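Cysteine hydrolase (Vibrio cholerae, PDB 6V98) probably acts as a cysteine hydrolase toxin that the type VI secretion system delivers into competing bacteria. Local coordinates at residues Phe12-Leu16 / Leu42-Gly46; Thr57-Gly63 / Asn75-Val81; Leu96-Lys101 / Thr196-Thr200; Leu100-Leu105 / Leu190-Tyr194; Ser114-Leu118 / Ile180-Gln184. All coordinates share one frame; numbering follows the deposited sequence.

Contact 1 of 5, residues Phe12-Leu16 / Leu42-Gly46; sequences FPDYL and LGHAG
His-44 lies against Tyr-15 and Phe-12, and its side chain can be followed outward past both aromatic rings. His-44 CB sits over the middle of one face of the Tyr-15 ring, 3.4 Å from the ring centroid and only 9° off its normal, a CH-pi contact. With CG anti to the backbone N (chi1 173°), the imidazole then runs beside the tyrosine ring rather than squarely on it, and His-44 CG comes 4.0 Å from Tyr-15 CE1. Farther along, CD2 of His-44 faces CD1 of Phe-12 at 3.8 Å. These two rings meet rim to rim with nearly matching tilt, so the three side chains make a small aromatic cluster. At the tip, NE2 bonds to Glu-61 and ND1 weakly to the arsenic-modified cysteine at position 152; this cysteine-histidine-acid series is consistent with an active site as in clan CA peptidases. The backbone beneath is the antiparallel pairing of strands 5-12 and 44-50 where it gives out: Phe-12 N donates to His-44 O at 2.8 Å, nearly straight, while the return bond from His-44 N to Phe-12 O is weak at 3.3 Å. Beyond it, residues Phe-12 to Tyr-15 form a type I turn. Gly-43 lies against the start of that turn, its CA 3.2 Å from Phe-12 O, and Leu-42 reaches its CD2 to 4.0 Å from Pro-13 O.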
# COMPACT_ATOMS: atom_id res chain seq x y z
N PHE A 12 -3.60 5.20 6.03
CA PHE A 12 -4.83 5.87 6.43
C PHE A 12 -4.63 6.26 7.88
O PHE A 12 -4.94 5.46 8.78
CB PHE A 12 -6.04 4.93 6.26
CG PHE A 12 -6.09 4.25 4.91
CD1 PHE A 12 -5.56 2.98 4.74
CD2 PHE A 12 -6.65 4.90 3.81
CE1 PHE A 12 -5.59 2.36 3.50
CE2 PHE A 12 -6.70 4.30 2.57
CZ PHE A 12 -6.16 3.02 2.41
N PRO A 13 -4.10 7.44 8.17
CA PRO A 13 -3.66 7.73 9.55
C PRO A 13 -4.80 7.84 10.54
O PRO A 13 -4.55 7.73 11.75
CB PRO A 13 -2.92 9.07 9.42
CG PRO A 13 -2.92 9.42 7.97
CD PRO A 13 -3.98 8.63 7.30
N ASP A 14 -6.03 8.06 10.08
CA ASP A 14 -7.17 8.22 10.97
C ASP A 14 -7.99 6.95 11.10
O ASP A 14 -9.06 6.97 11.72
CB ASP A 14 -8.04 9.37 10.48
CG ASP A 14 -7.28 10.68 10.47
OD1 ASP A 14 -6.53 10.94 11.43
OD2 ASP A 14 -7.43 11.44 9.49
N TYR A 15 -7.51 5.85 10.52
CA TYR A 15 -8.14 4.54 10.61
C TYR A 15 -8.16 4.06 12.05
O TYR A 15 -7.17 4.20 12.77
CB TYR A 15 -7.34 3.59 9.73
CG TYR A 15 -7.87 2.20 9.50
CD1 TYR A 15 -8.49 1.87 8.30
CD2 TYR A 15 -7.69 1.20 10.44
CE1 TYR A 15 -8.93 0.59 8.06
CE2 TYR A 15 -8.14 -0.09 10.21
CZ TYR A 15 -8.76 -0.38 9.02
OH TYR A 15 -9.21 -1.66 8.78
N LEU A 16 -9.29 3.49 12.48
CA LEU A 16 -9.47 3.11 13.87
C LEU A 16 -9.41 1.59 13.99
O LEU A 16 -10.17 0.89 13.32
CB LEU A 16 -10.80 3.63 14.42
CG LEU A 16 -10.83 5.15 14.65
CD1 LEU A 16 -12.23 5.64 14.89
CD2 LEU A 16 -9.91 5.52 15.80
N LEU A 42 -1.94 3.34 15.67
CA LEU A 42 -2.81 4.18 14.85
C LEU A 42 -2.58 3.90 13.36
O LEU A 42 -1.44 3.79 12.91
CB LEU A 42 -2.59 5.66 15.19
CG LEU A 42 -3.58 6.31 16.17
CD1 LEU A 42 -3.11 7.69 16.67
CD2 LEU A 42 -4.96 6.41 15.54
N GLY A 43 -3.67 3.76 12.61
CA GLY A 43 -3.62 3.78 11.17
C GLY A 43 -3.56 2.39 10.55
O GLY A 43 -3.22 1.40 11.20
N HIS A 44 -3.87 2.34 9.25
CA HIS A 44 -3.77 1.13 8.43
C HIS A 44 -2.98 1.47 7.17
O HIS A 44 -2.87 2.63 6.78
CB HIS A 44 -5.17 0.60 8.09
CG HIS A 44 -5.18 -0.54 7.11
ND1 HIS A 44 -4.50 -1.72 7.34
CD2 HIS A 44 -5.78 -0.68 5.91
CE1 HIS A 44 -4.69 -2.54 6.32
NE2 HIS A 44 -5.45 -1.93 5.43
N ALA A 45 -2.41 0.44 6.53
CA ALA A 45 -1.55 0.68 5.39
C ALA A 45 -1.89 -0.31 4.28
O ALA A 45 -2.32 -1.43 4.56
CB ALA A 45 -0.06 0.55 5.75
N GLY A 46 -1.70 0.13 3.04
CA GLY A 46 -1.80 -0.75 1.88
C GLY A 46 -0.83 -0.29 0.80
O GLY A 46 -0.03 0.59 1.08

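Contact 2 of 5, residues Thr57-Gly63 / Asn75-Val81; sequences TRYYEYG and NVRKVGV
Residues Thr-57 to Gly-63 and Asn-75 to Lys-78 form an antiparallel hairpin at one edge of the large sheet, with 75-78 as the outermost strand. Glu-61 with Arg-77 and Gly-63 with Asn-75 are hydrogen-bonded pairs, each closed by two backbone bonds; Tyr-60 with Lys-78 and Tyr-62 with Val-76 are non-hydrogen-bonded pairs. On the Glu-61 face, Arg-77 runs alongside the glutamate and turns its NE and NH2 side onto one oxygen: OE2 receives NE at 2.8 Å and NH2 at 3.1 Å. The oxygen lies in the guanidinium plane, but both nitrogens approach it from the same face of the carboxylate. Glu-61 OE1 accepts Tyr-59 OH at 2.8 Å and is also bonded by His-44, while Ser-107 adds a bond to OE2, so the buried carboxylate is gripped from several sides. On the other face, Lys-78 CB lies over the Tyr-60 ring, 4.0 Å from its centroid, and Val-76 CG1 meets that ring at its edge. Near Lys-78 a water joins Tyr-59 N, Lys-78 NZ and Val-79 O. Helix 93-107 packs on Tyr-59, Val-79 and Val-81, helix 123-134 on Arg-58 and Tyr-60, and strand 44-50 continues the sheet beyond 57-63.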
# COMPACT_ATOMS: atom_id res chain seq x y z
N THR A 57 -3.28 -1.32 -12.80
CA THR A 57 -3.18 -0.98 -11.39
C THR A 57 -3.64 -2.14 -10.52
O THR A 57 -4.65 -2.79 -10.81
CB THR A 57 -4.03 0.28 -11.09
OG1 THR A 57 -3.60 1.35 -11.93
CG2 THR A 57 -3.89 0.73 -9.65
N ARG A 58 -2.90 -2.41 -9.44
CA ARG A 58 -3.25 -3.39 -8.42
C ARG A 58 -3.21 -2.74 -7.05
O ARG A 58 -2.47 -1.80 -6.81
CB ARG A 58 -2.29 -4.59 -8.42
CG ARG A 58 -2.06 -5.22 -9.77
CD ARG A 58 -3.31 -5.95 -10.20
NE ARG A 58 -3.09 -6.72 -11.42
CZ ARG A 58 -3.77 -6.56 -12.54
NH1 ARG A 58 -4.74 -5.64 -12.62
NH2 ARG A 58 -3.49 -7.32 -13.60
N TYR A 59 -3.99 -3.30 -6.12
CA TYR A 59 -3.95 -2.86 -4.73
C TYR A 59 -3.92 -4.09 -3.84
O TYR A 59 -4.73 -5.01 -4.01
CB TYR A 59 -5.14 -1.96 -4.38
CG TYR A 59 -5.16 -1.57 -2.92
CD1 TYR A 59 -5.86 -2.33 -1.99
CD2 TYR A 59 -4.44 -0.47 -2.46
CE1 TYR A 59 -5.86 -2.00 -0.64
CE2 TYR A 59 -4.42 -0.14 -1.11
CZ TYR A 59 -5.13 -0.90 -0.21
OH TYR A 59 -5.13 -0.57 1.12
N TYR A 60 -2.97 -4.12 -2.90
CA TYR A 60 -2.82 -5.19 -1.93
C TYR A 60 -2.66 -4.62 -0.54
O TYR A 60 -2.16 -3.50 -0.36
CB TYR A 60 -1.59 -6.06 -2.24
CG TYR A 60 -1.77 -7.06 -3.36
CD1 TYR A 60 -1.70 -6.68 -4.70
CD2 TYR A 60 -2.01 -8.39 -3.07
CE1 TYR A 60 -1.86 -7.62 -5.72
CE2 TYR A 60 -2.17 -9.34 -4.07
CZ TYR A 60 -2.10 -8.96 -5.39
OH TYR A 60 -2.28 -9.94 -6.34
N GLU A 61 -3.08 -5.40 0.46
CA GLU A 61 -2.86 -5.00 1.84
C GLU A 61 -2.83 -6.25 2.71
O GLU A 61 -3.28 -7.32 2.31
CB GLU A 61 -3.96 -4.03 2.33
CG GLU A 61 -5.34 -4.64 2.28
CD GLU A 61 -6.44 -3.60 2.31
OE1 GLU A 61 -6.19 -2.49 2.82
OE2 GLU A 61 -7.55 -3.90 1.82
N TYR A 62 -2.31 -6.08 3.92
CA TYR A 62 -2.21 -7.15 4.91
C TYR A 62 -2.85 -6.67 6.20
O TYR A 62 -2.60 -5.54 6.64
CB TYR A 62 -0.76 -7.51 5.14
CG TYR A 62 -0.53 -8.48 6.27
CD1 TYR A 62 -0.84 -9.83 6.13
CD2 TYR A 62 -0.00 -8.05 7.49
CE1 TYR A 62 -0.61 -10.73 7.17
CE2 TYR A 62 0.21 -8.94 8.53
CZ TYR A 62 -0.10 -10.28 8.36
OH TYR A 62 0.12 -11.16 9.37
N GLY A 63 -3.66 -7.51 6.82
CA GLY A 63 -4.35 -7.05 8.00
C GLY A 63 -5.20 -8.15 8.59
O GLY A 63 -5.10 -9.31 8.18
N ASN A 75 -4.01 -11.82 7.13
CA ASN A 75 -4.06 -12.34 5.77
C ASN A 75 -3.82 -11.21 4.79
O ASN A 75 -4.19 -10.06 5.05
CB ASN A 75 -5.41 -12.98 5.43
CG ASN A 75 -5.66 -14.26 6.21
OD1 ASN A 75 -5.16 -15.33 5.85
ND2 ASN A 75 -6.41 -14.15 7.30
N VAL A 76 -3.23 -11.55 3.66
CA VAL A 76 -3.10 -10.62 2.54
C VAL A 76 -4.40 -10.62 1.77
O VAL A 76 -5.02 -11.68 1.57
CB VAL A 76 -1.94 -11.03 1.63
CG1 VAL A 76 -1.83 -10.09 0.42
CG2 VAL A 76 -0.63 -11.08 2.41
N ARG A 77 -4.83 -9.46 1.30
CA ARG A 77 -5.95 -9.44 0.39
C ARG A 77 -5.67 -8.46 -0.74
O ARG A 77 -4.88 -7.52 -0.61
CB ARG A 77 -7.27 -9.11 1.12
CG ARG A 77 -7.63 -7.68 1.25
CD ARG A 77 -9.10 -7.49 1.75
NE ARG A 77 -9.33 -6.09 2.07
CZ ARG A 77 -10.43 -5.59 2.60
NH1 ARG A 77 -11.47 -6.37 2.89
NH2 ARG A 77 -10.50 -4.28 2.83
N LYS A 78 -6.30 -8.75 -1.87
CA LYS A 78 -6.22 -7.95 -3.07
C LYS A 78 -7.58 -7.31 -3.26
O LYS A 78 -8.60 -8.00 -3.12
CB LYS A 78 -5.86 -8.83 -4.26
CG LYS A 78 -5.91 -8.15 -5.58
CD LYS A 78 -5.61 -9.15 -6.69
CE LYS A 78 -5.33 -8.41 -7.98
NZ LYS A 78 -6.52 -7.60 -8.38
N VAL A 79 -7.61 -6.01 -3.53
CA VAL A 79 -8.86 -5.30 -3.78
C VAL A 79 -8.82 -4.80 -5.22
O VAL A 79 -7.89 -4.08 -5.59
CB VAL A 79 -9.06 -4.12 -2.82
CG1 VAL A 79 -10.41 -3.43 -3.12
CG2 VAL A 79 -8.98 -4.57 -1.38
N GLY A 80 -9.82 -5.18 -6.01
CA GLY A 80 -9.91 -4.66 -7.37
C GLY A 80 -10.08 -3.15 -7.38
O GLY A 80 -10.90 -2.62 -6.62
N VAL A 81 -9.31 -2.45 -8.22
CA VAL A 81 -9.42 -1.01 -8.38
C VAL A 81 -9.37 -0.67 -9.87
O VAL A 81 -9.00 -1.50 -10.71
CB VAL A 81 -8.32 -0.22 -7.63
CG1 VAL A 81 -8.49 -0.36 -6.12
CG2 VAL A 81 -6.93 -0.68 -8.07
O HOH W 1 -7.16 -4.02 -9.69
O HOH W 2 -6.04 -5.00 -7.45

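Contact 3 of 5, residues Leu96-Lys101 / Thr196-Thr200; sequences LLKVLK and TNKLT
Leu-199 extends straight off its strand, with chi1 176° and chi2 170°, and this carries CD1 in between Leu-96 and Leu-100 of the helix. Its CD1 lies 3.7 Å from Leu-96 CD2 and equally far from Leu-100 CD1, and each of the two helix leucines crosses it at about a right angle. In Leu-97 CG is anti to the carbonyl carbon, which lays CD2 against the root of the same side chain, 3.6 Å from Leu-199 CB. Leu-97 CD2 also comes within 3.4 Å of Asn-197 O. Here helix 93-107 lies across the edge strand 198-202, at the other end of the sheet from 75-78, the two short axes running at 111° to one another. The strand is entered through a G1 beta bulge, in which Asn-197 and Lys-198 both face Asp-193; Asn-197 has the left-handed backbone conformation that such a bulge needs. The bulge turns the Asn-197 side chain toward the helix, where the methylene chain of Lys-101 crosses it, CD 3.8 Å from OD1. The polar demand of that oxygen is met from the neighbouring strand, by the hydroxyl of Tyr-192. Lys-198 starts away from the helix and curls back along its own strand, NZ bonding Leu-199 O and Thr-200 OG1.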
# COMPACT_ATOMS: atom_id res chain seq x y z
N LEU A 96 -5.93 9.03 -10.97
CA LEU A 96 -5.42 8.63 -9.66
C LEU A 96 -6.44 8.94 -8.57
O LEU A 96 -6.63 8.15 -7.64
CB LEU A 96 -4.08 9.32 -9.38
CG LEU A 96 -3.44 8.91 -8.06
CD1 LEU A 96 -3.20 7.43 -8.06
CD2 LEU A 96 -2.14 9.67 -7.85
N LEU A 97 -7.13 10.08 -8.68
CA LEU A 97 -8.20 10.41 -7.73
C LEU A 97 -9.26 9.31 -7.68
O LEU A 97 -9.81 9.02 -6.62
CB LEU A 97 -8.86 11.74 -8.10
CG LEU A 97 -8.27 13.06 -7.60
CD1 LEU A 97 -8.91 14.23 -8.35
CD2 LEU A 97 -8.47 13.20 -6.09
N LYS A 98 -9.59 8.73 -8.84
CA LYS A 98 -10.61 7.69 -8.86
C LYS A 98 -10.17 6.47 -8.07
O LYS A 98 -10.96 5.87 -7.33
CB LYS A 98 -10.93 7.31 -10.30
CG LYS A 98 -12.03 6.28 -10.44
CD LYS A 98 -12.36 6.04 -11.89
CE LYS A 98 -13.40 4.96 -12.03
NZ LYS A 98 -13.64 4.65 -13.46
N VAL A 99 -8.89 6.10 -8.20
CA VAL A 99 -8.34 4.97 -7.46
C VAL A 99 -8.26 5.29 -5.98
O VAL A 99 -8.52 4.43 -5.13
CB VAL A 99 -6.96 4.58 -8.02
CG1 VAL A 99 -6.26 3.56 -7.11
CG2 VAL A 99 -7.10 4.04 -9.43
N LEU A 100 -7.84 6.51 -5.63
CA LEU A 100 -7.68 6.84 -4.22
C LEU A 100 -9.03 6.81 -3.52
O LEU A 100 -9.15 6.28 -2.41
CB LEU A 100 -7.01 8.20 -4.08
CG LEU A 100 -5.53 8.24 -4.52
CD1 LEU A 100 -4.95 9.65 -4.42
CD2 LEU A 100 -4.68 7.23 -3.71
N LYS A 101 -10.06 7.36 -4.15
CA LYS A 101 -11.40 7.28 -3.59
C LYS A 101 -11.83 5.83 -3.40
O LYS A 101 -12.43 5.48 -2.37
CB LYS A 101 -12.38 8.02 -4.48
CG LYS A 101 -13.69 8.32 -3.80
CD LYS A 101 -14.55 9.22 -4.66
CE LYS A 101 -15.36 10.16 -3.77
NZ LYS A 101 -16.53 9.47 -3.18
N THR A 196 -13.19 15.92 0.67
CA THR A 196 -13.13 16.91 -0.41
C THR A 196 -12.74 16.31 -1.75
O THR A 196 -12.86 16.98 -2.78
CB THR A 196 -12.15 18.03 -0.04
OG1 THR A 196 -10.84 17.47 0.13
CG2 THR A 196 -12.58 18.71 1.25
N ASN A 197 -12.29 15.05 -1.76
CA ASN A 197 -11.82 14.35 -2.97
C ASN A 197 -10.76 15.17 -3.68
O ASN A 197 -10.81 15.40 -4.89
CB ASN A 197 -12.98 14.00 -3.91
CG ASN A 197 -12.61 12.90 -4.91
OD1 ASN A 197 -11.88 11.95 -4.60
ND2 ASN A 197 -13.12 13.03 -6.13
N LYS A 198 -9.77 15.60 -2.91
CA LYS A 198 -8.66 16.39 -3.43
C LYS A 198 -7.35 15.66 -3.17
O LYS A 198 -7.13 15.12 -2.09
CB LYS A 198 -8.60 17.77 -2.79
CG LYS A 198 -7.72 18.76 -3.56
CD LYS A 198 -6.70 19.47 -2.66
CE LYS A 198 -5.90 20.52 -3.43
NZ LYS A 198 -4.90 19.94 -4.37
N LEU A 199 -6.48 15.71 -4.17
CA LEU A 199 -5.16 15.09 -4.13
C LEU A 199 -4.11 16.19 -4.21
O LEU A 199 -4.26 17.16 -4.96
CB LEU A 199 -5.03 14.14 -5.32
CG LEU A 199 -3.86 13.30 -5.79
CD1 LEU A 199 -4.42 12.38 -6.86
CD2 LEU A 199 -2.78 14.17 -6.39
N THR A 200 -3.05 16.05 -3.42
CA THR A 200 -1.92 16.95 -3.46
C THR A 200 -0.66 16.10 -3.49
O THR A 200 -0.48 15.24 -2.63
CB THR A 200 -1.91 17.88 -2.25
OG1 THR A 200 -3.15 18.59 -2.17
CG2 THR A 200 -0.79 18.90 -2.37

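Contact 4 of 5, residues Leu100-Leu105 / Leu190-Tyr194; sequences LKEVSL and LDYDY
Leu-100 meets Tyr-192 first: its CB stands over the centre of the phenol ring, 3.8 Å from the centroid and 6° off the normal, a CH-pi contact almost square on the ring. The two side chains slide past one another in opposite directions, so CD1 of Leu-100 ends 3.8 Å from Tyr-192 CB, near the root of the tyrosine, and a little farther from Leu-190. One residue on, Lys-101 receives the far end of that ring: Tyr-192 OH presses to 3.3 Å from Lys-101 CB, with CA just as near. CG of Lys-101 turns to the second tyrosine, 3.6 Å from Tyr-194 CE1, and the lysine and tyrosine side chains cross at about a right angle. A helical turn after Leu-100, Ser-104 brings OG to 3.3 Å from Tyr-194 CD1, while its CB lies at the edge of the Tyr-192 ring. Leu-105 closes the series with CB 4.0 Å from Tyr-194 OH. Helix 93-107 thus rests on Tyr-192 of strand 188-193 and on Tyr-194 just past its end. Both place CG anti to the backbone N; Tyr-192 heads for the helix from its root, whereas Tyr-194 comes near it only with its ring. Two hydroxyls find partners outside the contact: Tyr-192 OH at Asn-197 and Ser-104 OG at Gly-111 O. The grip of helix on strand therefore rests on van der Waals packing and the CH-pi contact, hydroxyl oxygens touching carbon included.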
# COMPACT_ATOMS: atom_id res chain seq x y z
N LEU A 100 -7.84 6.51 -5.63
CA LEU A 100 -7.68 6.84 -4.22
C LEU A 100 -9.03 6.81 -3.52
O LEU A 100 -9.15 6.28 -2.41
CB LEU A 100 -7.01 8.20 -4.08
CG LEU A 100 -5.53 8.24 -4.52
CD1 LEU A 100 -4.95 9.65 -4.42
CD2 LEU A 100 -4.68 7.23 -3.71
N LYS A 101 -10.06 7.36 -4.15
CA LYS A 101 -11.40 7.28 -3.59
C LYS A 101 -11.83 5.83 -3.40
O LYS A 101 -12.43 5.48 -2.37
CB LYS A 101 -12.38 8.02 -4.48
CG LYS A 101 -13.69 8.32 -3.80
CD LYS A 101 -14.55 9.22 -4.66
CE LYS A 101 -15.36 10.16 -3.77
NZ LYS A 101 -16.53 9.47 -3.18
N GLU A 102 -11.58 4.98 -4.39
CA GLU A 102 -11.93 3.56 -4.27
C GLU A 102 -11.25 2.94 -3.06
O GLU A 102 -11.89 2.27 -2.24
CB GLU A 102 -11.55 2.81 -5.55
CG GLU A 102 -12.44 3.15 -6.76
CD GLU A 102 -11.91 2.55 -8.06
OE1 GLU A 102 -10.71 2.22 -8.11
OE2 GLU A 102 -12.68 2.41 -9.04
N VAL A 103 -9.94 3.18 -2.93
CA VAL A 103 -9.16 2.55 -1.87
C VAL A 103 -9.60 3.06 -0.50
O VAL A 103 -9.73 2.28 0.46
CB VAL A 103 -7.67 2.78 -2.14
CG1 VAL A 103 -6.84 2.47 -0.92
CG2 VAL A 103 -7.22 1.94 -3.33
N SER A 104 -9.87 4.36 -0.40
CA SER A 104 -10.31 4.92 0.87
C SER A 104 -11.64 4.32 1.32
O SER A 104 -11.81 3.98 2.50
CB SER A 104 -10.43 6.44 0.75
OG SER A 104 -10.92 6.97 1.97
N LEU A 105 -12.59 4.17 0.39
CA LEU A 105 -13.88 3.58 0.74
C LEU A 105 -13.73 2.12 1.11
O LEU A 105 -14.29 1.66 2.12
CB LEU A 105 -14.87 3.72 -0.42
CG LEU A 105 -16.18 2.96 -0.22
CD1 LEU A 105 -16.88 3.44 1.04
CD2 LEU A 105 -17.12 3.12 -1.44
N LEU A 190 2.40 12.07 -1.08
CA LEU A 190 1.04 12.04 -1.62
C LEU A 190 0.08 12.30 -0.47
O LEU A 190 0.19 11.65 0.58
CB LEU A 190 0.73 10.69 -2.29
CG LEU A 190 -0.68 10.47 -2.83
CD1 LEU A 190 -1.02 11.56 -3.81
CD2 LEU A 190 -0.81 9.11 -3.48
N ASP A 191 -0.81 13.27 -0.65
CA ASP A 191 -1.87 13.54 0.32
C ASP A 191 -3.20 13.52 -0.40
O ASP A 191 -3.34 14.10 -1.49
CB ASP A 191 -1.64 14.89 1.01
CG ASP A 191 -0.54 14.83 2.05
OD1 ASP A 191 -0.83 14.40 3.19
OD2 ASP A 191 0.61 15.19 1.73
N TYR A 192 -4.19 12.85 0.19
CA TYR A 192 -5.51 12.76 -0.42
C TYR A 192 -6.55 12.90 0.68
O TYR A 192 -6.43 12.25 1.72
CB TYR A 192 -5.70 11.43 -1.16
CG TYR A 192 -7.14 11.15 -1.52
CD1 TYR A 192 -7.73 11.77 -2.62
CD2 TYR A 192 -7.91 10.28 -0.77
CE1 TYR A 192 -9.06 11.51 -2.96
CE2 TYR A 192 -9.25 10.02 -1.10
CZ TYR A 192 -9.81 10.64 -2.19
OH TYR A 192 -11.12 10.39 -2.53
N ASP A 193 -7.55 13.74 0.45
CA ASP A 193 -8.67 13.86 1.38
C ASP A 193 -9.92 13.28 0.74
O ASP A 193 -10.29 13.68 -0.38
CB ASP A 193 -8.91 15.31 1.78
CG ASP A 193 -10.06 15.45 2.76
OD1 ASP A 193 -9.91 15.02 3.92
OD2 ASP A 193 -11.13 15.97 2.35
N TYR A 194 -10.57 12.36 1.45
CA TYR A 194 -11.74 11.68 0.90
C TYR A 194 -12.94 12.60 0.86
O TYR A 194 -13.70 12.61 -0.12
CB TYR A 194 -12.05 10.44 1.74
CG TYR A 194 -13.23 9.63 1.24
CD1 TYR A 194 -13.08 8.69 0.22
CD2 TYR A 194 -14.49 9.77 1.81
CE1 TYR A 194 -14.16 7.94 -0.23
CE2 TYR A 194 -15.57 9.03 1.37
CZ TYR A 194 -15.39 8.11 0.35
OH TYR A 194 -16.45 7.35 -0.09

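Contact 5 of 5, residues Ser114-Leu118 / Ile180-Gln184; sequences SGVVL and IEQFQ. With CA (calcium ion), chain B; CA (calcium ion), chain C.
A calcium site sits where helix 176-184 packs on strand 113-120, and Gln-184 joins the two by splitting its amide between metal and strand. Gln-184 OE1 binds one calcium ion at 2.4 Å, while its NE2 donates to Gly-115 O at 3.0 Å, with an angle of 161° at the hydrogen. The side chain reaches this far because it is extended beyond CG (chi2 180°), and the two bonds together fix which way the amide is flipped. Glu-181, one helical turn back, grips the same ion with both carboxylate oxygens, and four waters complete a sevenfold shell. One of those waters also bonds Ser-114 OG and Gln-184 NE2, and a further water links Ser-114 OG to Glu-181 OE2, so the strand supports the site in the second shell. At the helix end, Gln-184 O binds a second calcium ion at 2.3 Å, shared with Glu-187, Asp-189 and Glu-203. Away from the metals the helix packs on the sheet mostly through apolar side chains. Val-116 divides its methyls, CG1 lying 3.5 Å from Gln-184 CG and CG2 over one face of the Phe-183 ring, toward its rim. Leu-118 CD1 meets Phe-183 CZ at 3.9 Å, and Ile-180 CG1 rests on Ser-114 O at 3.6 Å.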
# COMPACT_ATOMS: atom_id res chain seq x y z
N SER A 114 -2.15 9.30 3.53
CA SER A 114 -0.77 9.77 3.45
C SER A 114 0.03 8.73 2.69
O SER A 114 0.01 7.55 3.06
CB SER A 114 -0.17 9.96 4.85
OG SER A 114 -0.86 10.94 5.60
N GLY A 115 0.75 9.14 1.63
CA GLY A 115 1.48 8.18 0.82
C GLY A 115 2.83 8.71 0.38
O GLY A 115 3.18 9.87 0.62
N VAL A 116 3.61 7.82 -0.23
CA VAL A 116 4.81 8.19 -0.96
C VAL A 116 4.72 7.56 -2.34
O VAL A 116 4.07 6.53 -2.53
CB VAL A 116 6.12 7.73 -0.26
CG1 VAL A 116 6.28 8.48 1.06
CG2 VAL A 116 6.13 6.20 -0.05
N VAL A 117 5.39 8.18 -3.31
CA VAL A 117 5.38 7.69 -4.69
C VAL A 117 6.79 7.24 -5.03
O VAL A 117 7.72 8.06 -5.09
CB VAL A 117 4.88 8.76 -5.66
CG1 VAL A 117 4.85 8.21 -7.06
CG2 VAL A 117 3.49 9.26 -5.24
N LEU A 118 6.96 5.95 -5.26
CA LEU A 118 8.25 5.34 -5.54
C LEU A 118 8.27 4.88 -6.98
O LEU A 118 7.25 4.46 -7.52
CB LEU A 118 8.50 4.14 -4.62
CG LEU A 118 8.20 4.34 -3.14
CD1 LEU A 118 8.38 3.03 -2.41
CD2 LEU A 118 9.08 5.44 -2.56
N ILE A 180 4.98 6.40 7.98
CA ILE A 180 4.80 7.02 6.68
C ILE A 180 5.36 8.43 6.69
O ILE A 180 5.93 8.88 5.69
CB ILE A 180 3.32 6.99 6.24
CG1 ILE A 180 3.20 7.29 4.74
CG2 ILE A 180 2.45 7.93 7.07
CD1 ILE A 180 3.79 6.22 3.85
N GLU A 181 5.25 9.13 7.82
CA GLU A 181 5.80 10.48 7.89
C GLU A 181 7.32 10.45 7.82
O GLU A 181 7.93 11.30 7.16
CB GLU A 181 5.32 11.17 9.16
CG GLU A 181 3.83 11.51 9.14
CD GLU A 181 3.46 12.50 8.04
OE1 GLU A 181 4.22 13.47 7.82
OE2 GLU A 181 2.41 12.30 7.40
N GLN A 182 7.95 9.47 8.47
CA GLN A 182 9.39 9.26 8.29
C GLN A 182 9.72 8.96 6.84
O GLN A 182 10.69 9.50 6.29
CB GLN A 182 9.86 8.13 9.20
CG GLN A 182 10.15 8.55 10.63
CD GLN A 182 11.04 9.78 10.71
OE1 GLN A 182 10.60 10.86 11.10
NE2 GLN A 182 12.31 9.62 10.33
N PHE A 183 8.94 8.08 6.20
CA PHE A 183 9.21 7.70 4.82
C PHE A 183 9.12 8.91 3.90
O PHE A 183 9.91 9.06 2.95
CB PHE A 183 8.22 6.61 4.39
CG PHE A 183 8.72 5.71 3.27
CD1 PHE A 183 9.89 5.98 2.59
CD2 PHE A 183 7.98 4.58 2.91
CE1 PHE A 183 10.32 5.14 1.56
CE2 PHE A 183 8.43 3.73 1.89
CZ PHE A 183 9.58 4.03 1.21
N GLN A 184 8.17 9.81 4.19
CA GLN A 184 7.97 10.99 3.36
C GLN A 184 9.15 11.95 3.43
O GLN A 184 9.30 12.79 2.53
CB GLN A 184 6.69 11.72 3.78
CG GLN A 184 5.39 11.04 3.32
CD GLN A 184 4.15 11.80 3.75
OE1 GLN A 184 4.21 12.66 4.63
NE2 GLN A 184 3.01 11.48 3.14
CA CA B . 2.68 14.09 5.82
CA CA C . 8.81 14.31 0.89
O HOH W 3 0.88 12.98 4.78
O HOH W 4 0.26 11.01 8.07
O HOH W 5 4.59 15.95 5.88
O HOH W 6 0.89 15.78 6.30
O HOH W 7 2.62 15.03 3.45
O HOH W 8 11.11 14.75 0.81
O HOH W 9 8.86 15.78 2.83

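Overall arrangement
All five contacts reach the large antiparallel sheet. Contacts 1 and 2 are backbone pairings within it, on neighbouring strands 44-50 and 57-63, and the bond from His-44 to Glu-61 runs directly from one to the other. Contacts 3 and 4, about 5 Å apart between centres, share Leu-100 and Lys-101: both lay helix 93-107 on the sheet, by van der Waals packing without hydrogen bonds between the segments, over strands 198-202 and 188-193. Contact 5 joins another helix and adds metal ligands, its strand bonded to that of contact 4. Contacts 2 and 5 are largely buried, and the rest only partly. Charge pairing marks contact 2, aromatic clustering contact 1.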